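Local coordinates for predicted component of a thermophile-specific DNA repair system, contains a RAMP domain (Methanopyrus kandleri, PDB 4N0L), which carries a bound zinc ion and probably binds CRISPR RNA as the Csm3 RAMP subunit of a type III-A antiviral defence complex, at residues K168-Y182 with R223-E237. Sequence-based numbering, arbitrary orientation. Where two conformers were deposited one is given.
Sequences KEARVAFRDAHPTTY and RFGLEVVYRVEDGEE
Lys168 and Glu233 approach from opposite directions at one end of an antiparallel strand pair, where strand 172-174 forms an edge of the RRM-like sheet against strand 223-231. Lys168 NZ makes a salt bridge of 2.7 Å to Glu233 OE1, on its syn lone pair, and this end lies near the zinc site, with the Lys168 side chain about 9 Å from the metal. Ala170 takes Arg231 NH2 on its carbonyl O at 2.9 Å, the donor above the carbonyl plane. Arg171 lays its CG over one face of that same guanidinium, while its own extended chain carries NE into a 2.8 Å salt bridge with Glu233 OE1, met from above the carboxylate plane. Glu233 OE2 takes Arg231 NH1, so one carboxylate joins Lys168, Arg171 and Arg231. NH1 and NH2 of Arg171 extend this salt-bridge network to Glu237 OE1, gripped end-on and in the guanidinium plane, while Glu237 OE2 is hydrogen-bonded to Thr114; NH1 also pairs with Asp241 of helix 238-255, which holds Tyr230 OH as well. Three acidic side chains thus fix the rotation of this buried guanidinium.

Val172 sets CG1 in plane at the edge of the Tyr230 ring, and Ala173 exchanges two backbone bonds with Val229. Phe174, packed against Leu54 and Lys55 of helix 51-69 and Leu249 of helix 238-255, receives Val228 CG1 over its ring centre, 4.0 Å from the centroid, a CH-pi contact. Arg175 N closes this run on Glu227 O at 2.8 Å.

Beyond it a water bridges the chains, donating to Arg175 O and Gly225 O and accepting from Glu227 N. The backbones rejoin, register shifted by one, at Pro179, whose CD meets the Phe224 ring. Thr180, the N-cap of helix 181-191, bonds through its N to Arg223 O. Arg223, its guanidinium salt-bridged to Glu13 of strand 7-16, has Tyr182 CE2 alongside its CD and NE, 3.7 Å from NE.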
loop_
_atom_site.group_PDB
_atom_site.type_symbol
_atom_site.label_atom_id
_atom_site.label_comp_id
_atom_site.label_asym_id
_atom_site.label_seq_id
_atom_site.Cartn_x
_atom_site.Cartn_y
_atom_site.Cartn_z
ATOM N N LYS A 168 11.059 -9.681 5.442
ATOM C CA LYS A 168 9.791 -10.145 4.889
ATOM C C LYS A 168 9.427 -9.437 3.590
ATOM O O LYS A 168 9.467 -8.209 3.503
ATOM C CB LYS A 168 8.656 -9.963 5.894
ATOM C CG LYS A 168 7.495 -10.915 5.655
ATOM C CD LYS A 168 6.156 -10.221 5.801
ATOM C CE LYS A 168 5.013 -11.195 5.569
ATOM N NZ LYS A 168 5.031 -11.755 4.194
ATOM N N GLU A 169 9.074 -10.225 2.583
ATOM C CA GLU A 169 8.552 -9.680 1.340
ATOM C C GLU A 169 7.147 -9.134 1.559
ATOM O O GLU A 169 6.318 -9.780 2.202
ATOM C CB GLU A 169 8.546 -10.746 0.240
ATOM C CG GLU A 169 8.104 -10.232 -1.125
ATOM C CD GLU A 169 9.028 -9.165 -1.682
ATOM O OE1 GLU A 169 10.234 -9.187 -1.355
ATOM O OE2 GLU A 169 8.544 -8.301 -2.445
ATOM N N ALA A 170 6.897 -7.936 1.039
ATOM C CA ALA A 170 5.587 -7.297 1.132
ATOM C C ALA A 170 4.479 -8.178 0.571
ATOM O O ALA A 170 4.661 -8.840 -0.451
ATOM C CB ALA A 170 5.602 -5.959 0.406
ATOM N N ARG A 171 3.336 -8.188 1.251
ATOM C CA ARG A 171 2.154 -8.890 0.765
ATOM C C ARG A 171 1.455 -8.129 -0.359
ATOM O O ARG A 171 0.654 -8.701 -1.099
ATOM C CB ARG A 171 1.172 -9.144 1.911
ATOM C CG ARG A 171 1.525 -10.355 2.755
ATOM C CD ARG A 171 0.609 -10.493 3.955
ATOM N NE ARG A 171 1.130 -11.473 4.906
ATOM C CZ ARG A 171 0.570 -11.750 6.078
ATOM N NH1 ARG A 171 -0.538 -11.124 6.450
ATOM N NH2 ARG A 171 1.116 -12.655 6.878
ATOM N N VAL A 172 1.746 -6.836 -0.483
ATOM C CA VAL A 172 1.117 -6.025 -1.520
ATOM C C VAL A 172 2.111 -5.554 -2.574
ATOM O O VAL A 172 3.265 -5.242 -2.274
ATOM C CB VAL A 172 0.397 -4.786 -0.928
ATOM C CG1 VAL A 172 -0.769 -5.213 -0.054
ATOM C CG2 VAL A 172 1.372 -3.906 -0.155
ATOM N N ALA A 173 1.651 -5.528 -3.819
ATOM C CA ALA A 173 2.435 -4.986 -4.917
ATOM C C ALA A 173 1.565 -4.064 -5.761
ATOM O O ALA A 173 0.447 -4.422 -6.137
ATOM C CB ALA A 173 3.014 -6.104 -5.767
ATOM N N PHE A 174 2.084 -2.876 -6.051
ATOM C CA PHE A 174 1.368 -1.903 -6.862
ATOM C C PHE A 174 1.889 -1.918 -8.290
ATOM O O PHE A 174 3.093 -1.833 -8.518
ATOM C CB PHE A 174 1.505 -0.494 -6.280
ATOM C CG PHE A 174 0.743 -0.276 -5.002
ATOM C CD1 PHE A 174 -0.393 0.516 -4.990
ATOM C CD2 PHE A 174 1.161 -0.856 -3.815
ATOM C CE1 PHE A 174 -1.098 0.726 -3.821
ATOM C CE2 PHE A 174 0.459 -0.652 -2.643
ATOM C CZ PHE A 174 -0.673 0.139 -2.646
ATOM N N ARG A 175 0.982 -2.031 -9.251
ATOM C CA ARG A 175 1.367 -1.941 -10.652
ATOM C C ARG A 175 1.652 -0.487 -10.996
ATOM O O ARG A 175 1.026 0.417 -10.436
ATOM C CB ARG A 175 0.265 -2.490 -11.558
ATOM C CG ARG A 175 0.713 -2.795 -12.976
ATOM C CD ARG A 175 -0.206 -3.812 -13.630
ATOM N NE ARG A 175 0.141 -4.046 -15.029
ATOM C CZ ARG A 175 -0.160 -3.210 -16.017
ATOM N NH1 ARG A 175 -0.801 -2.081 -15.753
ATOM N NH2 ARG A 175 0.188 -3.497 -17.264
ATOM N N ASP A 176 2.600 -0.258 -11.899
ATOM C CA ASP A 176 2.853 1.087 -12.396
ATOM C C ASP A 176 1.553 1.659 -12.953
ATOM O O ASP A 176 0.874 1.013 -13.751
ATOM C CB ASP A 176 3.950 1.088 -13.464
ATOM C CG ASP A 176 5.336 0.888 -12.879
ATOM O OD1 ASP A 176 5.476 0.970 -11.641
ATOM O OD2 ASP A 176 6.287 0.660 -13.658
ATOM N N ALA A 177 1.199 2.859 -12.502
ATOM C CA ALA A 177 -0.053 3.486 -12.903
ATOM C C ALA A 177 0.163 4.432 -14.078
ATOM O O ALA A 177 0.699 5.528 -13.918
ATOM C CB ALA A 177 -0.677 4.228 -11.728
ATOM N N HIS A 178 -0.265 3.998 -15.256
ATOM C CA HIS A 178 -0.119 4.790 -16.469
ATOM C C HIS A 178 -1.449 5.444 -16.822
ATOM O O HIS A 178 -2.504 4.945 -16.433
ATOM C CB HIS A 178 0.377 3.913 -17.623
ATOM C CG HIS A 178 1.782 3.430 -17.455
ATOM N ND1 HIS A 178 2.874 4.139 -17.914
ATOM C CD2 HIS A 178 2.284 2.313 -16.875
ATOM C CE1 HIS A 178 3.981 3.480 -17.628
ATOM N NE2 HIS A 178 3.648 2.365 -16.995
ATOM N N PRO A 179 -1.409 6.561 -17.564
ATOM C CA PRO A 179 -2.671 7.213 -17.929
ATOM C C PRO A 179 -3.548 6.319 -18.802
ATOM O O PRO A 179 -3.036 5.608 -19.667
ATOM C CB PRO A 179 -2.217 8.461 -18.696
ATOM C CG PRO A 179 -0.833 8.158 -19.153
ATOM C CD PRO A 179 -0.237 7.272 -18.103
ATOM N N THR A 180 -4.853 6.338 -18.549
ATOM C CA THR A 180 -5.795 5.543 -19.328
ATOM C C THR A 180 -5.962 6.148 -20.717
ATOM O O THR A 180 -5.596 7.302 -20.940
ATOM C CB THR A 180 -7.173 5.450 -18.640
ATOM O OG1 THR A 180 -7.798 6.740 -18.633
ATOM C CG2 THR A 180 -7.023 4.955 -17.208
ATOM N N THR A 181 -6.491 5.361 -21.649
ATOM C CA THR A 181 -6.742 5.835 -23.007
ATOM C C THR A 181 -7.618 7.087 -23.000
ATOM O O THR A 181 -7.367 8.034 -23.746
ATOM C CB THR A 181 -7.411 4.743 -23.867
ATOM O OG1 THR A 181 -6.498 3.653 -24.049
ATOM C CG2 THR A 181 -7.808 5.290 -25.229
ATOM N N TYR A 182 -8.635 7.088 -22.142
ATOM C CA TYR A 182 -9.490 8.257 -21.954
ATOM C C TYR A 182 -8.672 9.477 -21.534
ATOM O O TYR A 182 -8.913 10.587 -21.998
ATOM C CB TYR A 182 -10.576 7.970 -20.915
ATOM C CG TYR A 182 -11.251 9.211 -20.369
ATOM C CD1 TYR A 182 -12.248 9.856 -21.090
ATOM C CD2 TYR A 182 -10.899 9.731 -19.128
ATOM C CE1 TYR A 182 -12.870 10.989 -20.595
ATOM C CE2 TYR A 182 -11.518 10.862 -18.624
ATOM C CZ TYR A 182 -12.501 11.488 -19.362
ATOM O OH TYR A 182 -13.120 12.615 -18.868
ATOM N N ARG A 223 -6.565 10.338 -15.203
ATOM C CA ARG A 223 -6.840 9.036 -14.623
ATOM C C ARG A 223 -5.756 8.026 -14.975
ATOM O O ARG A 223 -5.347 7.907 -16.131
ATOM C CB ARG A 223 -8.216 8.548 -15.074
ATOM C CG ARG A 223 -9.354 9.388 -14.505
ATOM C CD ARG A 223 -10.629 9.226 -15.302
ATOM N NE ARG A 223 -11.622 10.243 -14.965
ATOM C CZ ARG A 223 -12.693 10.022 -14.212
ATOM N NH1 ARG A 223 -12.916 8.815 -13.712
ATOM N NH2 ARG A 223 -13.546 11.008 -13.963
ATOM N N PHE A 224 -5.285 7.317 -13.957
ATOM C CA PHE A 224 -4.222 6.338 -14.121
ATOM C C PHE A 224 -4.709 4.969 -13.675
ATOM O O PHE A 224 -5.399 4.850 -12.664
ATOM C CB PHE A 224 -2.973 6.761 -13.339
ATOM C CG PHE A 224 -2.406 8.088 -13.774
ATOM C CD1 PHE A 224 -2.991 9.282 -13.367
ATOM C CD2 PHE A 224 -1.296 8.142 -14.602
ATOM C CE1 PHE A 224 -2.477 10.501 -13.775
ATOM C CE2 PHE A 224 -0.776 9.361 -15.012
ATOM C CZ PHE A 224 -1.370 10.542 -14.597
ATOM N N GLY A 225 -4.382 3.946 -14.457
ATOM C CA GLY A 225 -4.806 2.589 -14.164
ATOM C C GLY A 225 -4.368 2.114 -12.795
ATOM O O GLY A 225 -3.221 2.316 -12.401
ATOM N N LEU A 226 -5.289 1.500 -12.074
ATOM C CA LEU A 226 -5.010 0.956 -10.761
ATOM C C LEU A 226 -5.208 -0.552 -10.747
ATOM O O LEU A 226 -6.315 -1.048 -10.848
ATOM C CB LEU A 226 -5.885 1.611 -9.700
ATOM C CG LEU A 226 -5.604 1.190 -8.263
ATOM C CD1 LEU A 226 -4.222 1.636 -7.821
ATOM C CD2 LEU A 226 -6.660 1.741 -7.328
ATOM N N GLU A 227 -4.121 -1.280 -10.640
ATOM C CA GLU A 227 -3.924 -2.611 -10.139
ATOM C C GLU A 227 -2.905 -2.846 -8.796
ATOM O O GLU A 227 -1.668 -2.631 -8.564
ATOM C CB GLU A 227 -3.404 -3.411 -11.334
ATOM C CG GLU A 227 -3.617 -4.910 -11.186
ATOM C CD GLU A 227 -3.030 -5.708 -12.332
ATOM O OE1 GLU A 227 -2.251 -6.649 -12.064
ATOM O OE2 GLU A 227 -3.361 -5.405 -13.498
ATOM N N VAL A 228 -3.678 -3.368 -7.852
ATOM C CA VAL A 228 -2.960 -3.664 -6.621
ATOM C C VAL A 228 -3.136 -5.138 -6.283
ATOM O O VAL A 228 -4.261 -5.614 -6.132
ATOM C CB VAL A 228 -3.455 -2.796 -5.449
ATOM C CG1 VAL A 228 -2.589 -3.013 -4.219
ATOM C CG2 VAL A 228 -3.463 -1.325 -5.840
ATOM N N VAL A 229 -2.025 -5.860 -6.164
ATOM C CA VAL A 229 -2.080 -7.295 -5.904
ATOM C C VAL A 229 -1.692 -7.611 -4.463
ATOM O O VAL A 229 -0.592 -7.284 -4.022
ATOM C CB VAL A 229 -1.151 -8.084 -6.854
ATOM C CG1 VAL A 229 -1.321 -9.580 -6.634
ATOM C CG2 VAL A 229 -1.434 -7.727 -8.305
ATOM N N TYR A 230 -2.608 -8.242 -3.737
ATOM C CA TYR A 230 -2.344 -8.683 -2.372
ATOM C C TYR A 230 -2.163 -10.198 -2.315
ATOM O O TYR A 230 -3.033 -10.949 -2.755
ATOM C CB TYR A 230 -3.475 -8.248 -1.434
ATOM C CG TYR A 230 -3.427 -8.895 -0.065
ATOM C CD1 TYR A 230 -4.163 -10.042 0.214
ATOM C CD2 TYR A 230 -2.655 -8.352 0.954
ATOM C CE1 TYR A 230 -4.122 -10.632 1.466
ATOM C CE2 TYR A 230 -2.608 -8.934 2.205
ATOM C CZ TYR A 230 -3.344 -10.073 2.456
ATOM O OH TYR A 230 -3.298 -10.652 3.704
ATOM N N ARG A 231 -1.036 -10.642 -1.767
ATOM C CA ARG A 231 -0.772 -12.071 -1.640
ATOM C C ARG A 231 -1.326 -12.621 -0.330
ATOM O O ARG A 231 -0.890 -12.233 0.753
ATOM C CB ARG A 231 0.728 -12.354 -1.730
ATOM C CG ARG A 231 1.371 -11.919 -3.039
ATOM C CD ARG A 231 2.851 -12.281 -3.094
ATOM N NE ARG A 231 3.617 -11.677 -2.004
ATOM C CZ ARG A 231 3.935 -12.305 -0.876
ATOM N NH1 ARG A 231 3.548 -13.559 -0.682
ATOM N NH2 ARG A 231 4.635 -11.680 0.062
ATOM N N VAL A 232 -2.294 -13.524 -0.437
ATOM C CA VAL A 232 -2.871 -14.158 0.740
ATOM C C VAL A 232 -1.874 -15.156 1.320
ATOM O O VAL A 232 -1.496 -16.121 0.658
ATOM C CB VAL A 232 -4.195 -14.878 0.413
ATOM C CG1 VAL A 232 -4.753 -15.560 1.655
ATOM C CG2 VAL A 232 -5.203 -13.900 -0.174
ATOM N N GLU A 233 -1.445 -14.920 2.554
ATOM C CA GLU A 233 -0.467 -15.789 3.199
ATOM C C GLU A 233 -1.036 -16.389 4.472
ATOM O O GLU A 233 -0.781 -17.546 4.795
ATOM C CB GLU A 233 0.815 -15.021 3.523
ATOM C CG GLU A 233 1.730 -14.795 2.336
ATOM C CD GLU A 233 2.929 -13.934 2.685
ATOM O OE1 GLU A 233 2.938 -13.338 3.782
ATOM O OE2 GLU A 233 3.865 -13.855 1.863
ATOM N N ASP A 234 -1.812 -15.588 5.191
ATOM C CA ASP A 234 -2.374 -16.004 6.465
ATOM C C ASP A 234 -3.861 -15.684 6.512
ATOM O O ASP A 234 -4.247 -14.520 6.616
ATOM C CB ASP A 234 -1.645 -15.318 7.619
ATOM C CG ASP A 234 -2.062 -15.858 8.967
ATOM O OD1 ASP A 234 -1.345 -16.727 9.504
ATOM O OD2 ASP A 234 -3.110 -15.419 9.486
ATOM N N GLY A 235 -4.688 -16.722 6.427
ATOM C CA GLY A 235 -6.134 -16.572 6.424
ATOM C C GLY A 235 -6.693 -15.757 7.575
ATOM O O GLY A 235 -7.661 -15.013 7.410
ATOM N N GLU A 236 -6.081 -15.900 8.744
ATOM C CA GLU A 236 -6.530 -15.206 9.945
ATOM C C GLU A 236 -6.273 -13.703 9.861
ATOM O O GLU A 236 -6.945 -12.913 10.524
ATOM C CB GLU A 236 -5.849 -15.795 11.177
ATOM C CG GLU A 236 -6.421 -17.141 11.595
ATOM C CD GLU A 236 -5.500 -17.899 12.528
ATOM O OE1 GLU A 236 -4.611 -18.617 12.023
ATOM O OE2 GLU A 236 -5.663 -17.777 13.760
ATOM N N GLU A 237 -5.292 -13.313 9.052
ATOM C CA GLU A 237 -4.935 -11.905 8.904
ATOM C C GLU A 237 -5.467 -11.304 7.607
ATOM O O GLU A 237 -5.195 -10.145 7.299
ATOM C CB GLU A 237 -3.416 -11.724 8.961
ATOM C CG GLU A 237 -2.834 -11.721 10.363
ATOM C CD GLU A 237 -1.341 -11.982 10.377
ATOM O OE1 GLU A 237 -0.731 -12.036 9.287
ATOM O OE2 GLU A 237 -0.772 -12.116 11.481
HETATM O O HOH W 1 -1.677 0.402 -10.990
#